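Local atomic coordinates of Es1 family protein (Ehrlichia chaffeensis, PDB entry 3L3B), a protein that probably takes part in isoprenoid biosynthesis through an amidotransferase-like domain of the DJ-1/PfpI family, although its exact reaction is not established. Residues N25-L30 against D109-P114; M48-R53 against G227-I232. All blocks are in the same frame, centred on the assembly; numbering follows the deposited sequence.

Contact 1: residues N25-L30 against D109-P114; sequences NSAVIL and DMLVIP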
loop_
_atom_site.group_PDB
_atom_site.type_symbol
_atom_site.label_atom_id
_atom_site.label_comp_id
_atom_site.label_asym_id
_atom_site.label_seq_id
_atom_site.Cartn_x
_atom_site.Cartn_y
_atom_site.Cartn_z
ATOM N N ASN B 25 7.996 6.505 18.945
ATOM C CA ASN B 25 8.292 5.430 18.005
ATOM C C ASN B 25 7.265 4.314 18.090
ATOM O O ASN B 25 6.836 3.950 19.204
ATOM C CB ASN B 25 9.619 4.790 18.358
ATOM C CG ASN B 25 10.770 5.664 18.071
ATOM O OD1 ASN B 25 11.197 5.752 16.923
ATOM N ND2 ASN B 25 11.305 6.315 19.105
ATOM N N SER B 26 6.937 3.734 16.936
ATOM C CA SER B 26 5.996 2.601 16.860
ATOM C C SER B 26 6.581 1.433 16.119
ATOM O O SER B 26 7.212 1.625 15.077
ATOM C CB SER B 26 4.731 3.016 16.145
ATOM O OG SER B 26 3.814 1.952 16.185
ATOM N N ALA B 27 6.380 0.226 16.625
ATOM C CA ALA B 27 6.656 -0.980 15.861
ATOM C C ALA B 27 5.418 -1.297 15.008
ATOM O O ALA B 27 4.289 -0.959 15.401
ATOM C CB ALA B 27 6.981 -2.157 16.783
ATOM N N VAL B 28 5.624 -1.881 13.829
ATOM C CA VAL B 28 4.526 -2.325 12.959
ATOM C C VAL B 28 4.853 -3.738 12.573
ATOM O O VAL B 28 5.959 -3.982 12.068
ATOM C CB VAL B 28 4.380 -1.440 11.691
ATOM C CG1 VAL B 28 3.259 -1.986 10.720
ATOM C CG2 VAL B 28 4.135 0.023 12.100
ATOM N N ILE B 29 3.926 -4.673 12.808
ATOM C CA ILE B 29 4.161 -6.058 12.491
ATOM C C ILE B 29 3.391 -6.411 11.221
ATOM O O ILE B 29 2.191 -6.189 11.111
ATOM C CB ILE B 29 3.790 -7.009 13.638
ATOM C CG1 ILE B 29 4.733 -6.765 14.822
ATOM C CG2 ILE B 29 3.898 -8.439 13.157
ATOM C CD1 ILE B 29 4.354 -7.444 16.156
ATOM N N LEU B 30 4.113 -7.010 10.291
ATOM C CA LEU B 30 3.589 -7.390 9.017
ATOM C C LEU B 30 3.660 -8.907 8.802
ATOM O O LEU B 30 4.486 -9.637 9.415
ATOM C CB LEU B 30 4.427 -6.672 7.953
ATOM C CG LEU B 30 4.469 -5.146 7.954
ATOM C CD1 LEU B 30 5.367 -4.642 6.824
ATOM C CD2 LEU B 30 3.042 -4.612 7.745
ATOM N N ASP B 109 7.322 2.992 21.900
ATOM C CA ASP B 109 6.207 3.410 22.742
ATOM C C ASP B 109 4.894 2.645 22.514
ATOM O O ASP B 109 4.019 2.649 23.390
ATOM C CB ASP B 109 5.914 4.881 22.475
ATOM C CG ASP B 109 7.099 5.734 22.692
ATOM O OD1 ASP B 109 7.448 5.958 23.848
ATOM O OD2 ASP B 109 7.699 6.165 21.712
ATOM N N MET B 110 4.755 2.018 21.340
ATOM C CA MET B 110 3.512 1.398 20.909
ATOM C C MET B 110 3.789 0.390 19.772
ATOM O O MET B 110 4.877 0.380 19.203
ATOM C CB MET B 110 2.520 2.469 20.426
ATOM C CG MET B 110 3.013 3.367 19.217
ATOM S SD MET B 110 1.798 4.626 18.622
ATOM C CE MET B 110 0.899 3.665 17.422
ATOM N N LEU B 111 2.760 -0.382 19.436
ATOM C CA LEU B 111 2.771 -1.414 18.425
ATOM C C LEU B 111 1.500 -1.279 17.636
ATOM O O LEU B 111 0.443 -1.068 18.216
ATOM C CB LEU B 111 2.803 -2.790 19.104
ATOM C CG LEU B 111 2.655 -4.012 18.213
ATOM C CD1 LEU B 111 3.882 -4.074 17.259
ATOM C CD2 LEU B 111 2.492 -5.264 18.991
ATOM N N VAL B 112 1.599 -1.352 16.297
ATOM C CA VAL B 112 0.415 -1.455 15.445
ATOM C C VAL B 112 0.532 -2.716 14.576
ATOM O O VAL B 112 1.619 -3.044 14.060
ATOM C CB VAL B 112 0.168 -0.181 14.613
ATOM C CG1 VAL B 112 -1.194 -0.256 13.914
ATOM C CG2 VAL B 112 0.223 1.041 15.515
ATOM N N ILE B 113 -0.579 -3.449 14.488
ATOM C CA ILE B 113 -0.702 -4.630 13.682
ATOM C C ILE B 113 -1.803 -4.432 12.626
ATOM O O ILE B 113 -2.988 -4.622 12.909
ATOM C CB ILE B 113 -1.070 -5.849 14.533
ATOM C CG1 ILE B 113 -0.186 -5.898 15.786
ATOM C CG2 ILE B 113 -0.895 -7.092 13.699
ATOM C CD1 ILE B 113 -0.661 -6.861 16.890
ATOM N N PRO B 114 -1.414 -4.094 11.388
ATOM C CA PRO B 114 -2.423 -4.070 10.321
ATOM C C PRO B 114 -3.094 -5.427 10.169
ATOM O O PRO B 114 -2.579 -6.444 10.645
ATOM C CB PRO B 114 -1.596 -3.742 9.084
ATOM C CG PRO B 114 -0.381 -3.028 9.586
ATOM C CD PRO B 114 -0.109 -3.589 10.948
HETATM O O HOH W 1 10.099 6.146 21.937
HETATM O O HOH W 2 0.010 -6.957 9.447
#
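Ala27 and Leu111 stand side by side on adjacent parallel strands and illustrate how two central strands of an alpha/beta sheet are joined. Ala27 N donates to Met110 O at 3.0 Å, Val112 N donates back to Ala27 O at 2.9 Å, and Ile29 N reaches Val112 O at 3.1 Å. Ala27 O is gripped twice: Ser26 OG, set opposite its own backbone N (chi1 -175°), also donates to this oxygen, well above the carbonyl plane and from the opposite face to Val112 N. Packing is close on both sides of this ladder. Leu111 CD1 lies 3.6 Å from Ile29 CD1 and also touches the Ala27 methyl; on the other face Met110 CG rests 3.4 Å from Ser26 OG, and Pro114 CD meets Val28 CG1 at 3.7 Å, their side chains crossing at about a right angle. The partly exposed Asn25-Asp109 end relies instead on polar bonds: Asn25 N donates to Asp109 OD2 at 2.8 Å, nearly along the C-O axis of that oxygen, while Asp109 N bonds Asn25 O. Strand 56-62 pairs with the far edge of strand 24-29; helices 41-53 and 221-238 pack on the face bearing Val112, and helix 138-149 on the face bearing Leu111.

Contact 2: residues M48-R53 against G227-I232; sequences MLELDR and GIQDMI
Glu50 and Ile232 join helices 41-53 and 221-238 on one face of the three-layer alpha/beta/alpha sandwich of the DJ-1/PfpI family. Helix 41-53 is the connection of a beta-alpha-beta crossover between strands 24-29 and 56-62, whereas helix 221-238 comes from near the end of the chain. Their short segments run with axes 9.5 Å apart at a crossing angle of -43°, and the two are held by packing, without a hydrogen bond between them. Ile232 is directed at the other helix: its CG2 lies 3.9 Å from Glu50 O and 4.0 Å from Leu51 CD2, and its CG1 approaches Glu50 CB. Beside this apolar patch is a charged one. The bend at chi2 of Glu50 (-62°) brings the carboxylate alongside the Gln229 chain, the two crossing obliquely, with Glu50 OE2 in packing contact 3.2 Å from Gln229 CG; the carboxylate and amide planes are 54° apart. Asp52 OD2 accepts a hydrogen bond from Tyr222 N of the second subunit, so helix 41-53 also takes part in the dimer. Arg53, one helical turn on from Glu50, holds that acid in a salt bridge within the helix and probably helps to stabilise the negative charge of this buried residue. The guanidinium is side-on, sending two nitrogens to the same oxygen and keeping it within the guanidinium plane: Arg53 NE reaches Glu50 OE2 at 2.9 Å, and Arg53 NH2 reaches Glu50 OE2 at 3.2 Å.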
loop_
_atom_site.group_PDB
_atom_site.type_symbol
_atom_site.label_atom_id
_atom_site.label_comp_id
_atom_site.label_asym_id
_atom_site.label_seq_id
_atom_site.Cartn_x
_atom_site.Cartn_y
_atom_site.Cartn_z
ATOM N N MET B 48 0.968 3.496 8.364
ATOM C CA MET B 48 2.252 4.209 8.260
ATOM C C MET B 48 2.078 5.696 7.940
ATOM O O MET B 48 2.812 6.520 8.475
ATOM C CB MET B 48 3.143 3.579 7.185
ATOM C CG MET B 48 3.536 2.168 7.471
ATOM S SD MET B 48 4.729 1.533 6.271
ATOM C CE MET B 48 3.686 1.354 4.844
ATOM N N LEU B 49 1.103 6.040 7.089
ATOM C CA LEU B 49 0.778 7.445 6.770
ATOM C C LEU B 49 0.360 8.210 8.025
ATOM O O LEU B 49 0.927 9.252 8.338
ATOM C CB LEU B 49 -0.317 7.513 5.699
ATOM C CG LEU B 49 -0.935 8.846 5.304
ATOM C CD1 LEU B 49 0.087 9.692 4.629
ATOM C CD2 LEU B 49 -2.139 8.658 4.422
ATOM N N GLU B 50 -0.593 7.668 8.771
ATOM C CA GLU B 50 -1.059 8.301 10.013
ATOM C C GLU B 50 -0.054 8.324 11.158
ATOM O O GLU B 50 -0.015 9.282 11.915
ATOM C CB GLU B 50 -2.381 7.668 10.454
ATOM C CG GLU B 50 -3.478 7.938 9.419
ATOM C CD GLU B 50 -3.727 9.438 9.290
ATOM O OE1 GLU B 50 -3.364 10.016 8.243
ATOM O OE2 GLU B 50 -4.219 10.049 10.255
ATOM N N LEU B 51 0.765 7.287 11.314
ATOM C CA LEU B 51 1.890 7.401 12.250
ATOM C C LEU B 51 2.754 8.582 11.844
ATOM O O LEU B 51 3.074 9.429 12.671
ATOM C CB LEU B 51 2.728 6.119 12.320
ATOM C CG LEU B 51 2.049 4.935 13.017
ATOM C CD1 LEU B 51 2.816 3.643 12.777
ATOM C CD2 LEU B 51 1.881 5.207 14.554
ATOM N N ASP B 52 3.108 8.662 10.564
ATOM C CA ASP B 52 3.985 9.734 10.087
ATOM C C ASP B 52 3.321 11.133 10.217
ATOM O O ASP B 52 3.955 12.104 10.634
ATOM C CB ASP B 52 4.493 9.459 8.664
ATOM C CG ASP B 52 5.662 10.367 8.307
ATOM O OD1 ASP B 52 6.700 10.287 8.966
ATOM O OD2 ASP B 52 5.514 11.216 7.436
ATOM N N ARG B 53 2.011 11.201 10.000
ATOM C CA ARG B 53 1.289 12.455 10.146
ATOM C C ARG B 53 1.402 12.992 11.568
ATOM O O ARG B 53 1.342 14.193 11.776
ATOM C CB ARG B 53 -0.181 12.292 9.749
ATOM C CG ARG B 53 -0.988 13.598 9.703
ATOM C CD ARG B 53 -2.454 13.422 9.201
ATOM N NE ARG B 53 -3.296 12.762 10.216
ATOM C CZ ARG B 53 -3.692 13.315 11.364
ATOM N NH1 ARG B 53 -3.364 14.573 11.677
ATOM N NH2 ARG B 53 -4.429 12.605 12.225
ATOM N N GLY B 227 -11.383 5.280 9.874
ATOM C CA GLY B 227 -11.269 4.456 11.047
ATOM C C GLY B 227 -9.836 4.293 11.527
ATOM O O GLY B 227 -9.589 4.336 12.689
ATOM N N ILE B 228 -8.886 4.087 10.625
ATOM C CA ILE B 228 -7.462 3.949 10.981
ATOM C C ILE B 228 -6.924 5.250 11.537
ATOM O O ILE B 228 -6.129 5.256 12.456
ATOM C CB ILE B 228 -6.609 3.512 9.723
ATOM C CG1 ILE B 228 -6.929 2.062 9.430
ATOM C CG2 ILE B 228 -5.124 3.721 9.974
ATOM C CD1 ILE B 228 -6.438 1.483 8.063
ATOM N N GLN B 229 -7.338 6.356 10.954
ATOM C CA GLN B 229 -6.951 7.673 11.439
ATOM C C GLN B 229 -7.412 7.870 12.910
ATOM O O GLN B 229 -6.666 8.372 13.736
ATOM C CB GLN B 229 -7.545 8.744 10.528
ATOM C CG GLN B 229 -7.323 10.173 10.990
ATOM C CD GLN B 229 -7.935 11.169 10.039
ATOM O OE1 GLN B 229 -9.116 11.486 10.131
ATOM N NE2 GLN B 229 -7.136 11.657 9.115
ATOM N N ASP B 230 -8.623 7.435 13.228
ATOM C CA ASP B 230 -9.123 7.566 14.593
ATOM C C ASP B 230 -8.369 6.675 15.594
ATOM O O ASP B 230 -8.135 7.063 16.736
ATOM C CB ASP B 230 -10.587 7.209 14.651
ATOM C CG ASP B 230 -11.218 7.642 15.977
ATOM O OD1 ASP B 230 -11.611 6.762 16.781
ATOM O OD2 ASP B 230 -11.241 8.862 16.229
ATOM N N MET B 231 -7.998 5.477 15.148
ATOM C CA MET B 231 -7.280 4.565 15.988
ATOM C C MET B 231 -5.906 5.121 16.382
ATOM O O MET B 231 -5.575 5.177 17.555
ATOM C CB MET B 231 -7.133 3.222 15.277
ATOM C CG MET B 231 -6.616 2.203 16.214
ATOM S SD MET B 231 -6.243 0.657 15.466
ATOM C CE MET B 231 -4.696 1.029 14.671
ATOM N N ILE B 232 -5.132 5.571 15.402
ATOM C CA ILE B 232 -3.773 6.053 15.624
ATOM C C ILE B 232 -3.811 7.338 16.445
ATOM O O ILE B 232 -3.042 7.463 17.416
ATOM C CB ILE B 232 -3.017 6.326 14.289
ATOM C CG1 ILE B 232 -2.848 5.048 13.425
ATOM C CG2 ILE B 232 -1.697 7.034 14.584
ATOM C CD1 ILE B 232 -2.146 3.825 14.050
#

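Overall arrangement
Contacts 1 and 2 are successive layers of one fold, their centres about 11 Å apart: the first pairs two strands of the sheet, the second joins two helices lying on it. Leu51 is the chief link, its CD2 3.4 Å from Met110 CE and its CD1 3.9 Å from both Val28 CG2 and Ser26 CB. From the other helix, Met231 CE packs 3.8 Å from Val112 CG1. The segments alternate along the chain, and helix 41-53 directly follows strand 24-29. Pro114, just past the C-terminal end of strand 110-113, bonds Ser160 OG through its O; relatives carry their active site at this end of the sheet, and the same is probable here.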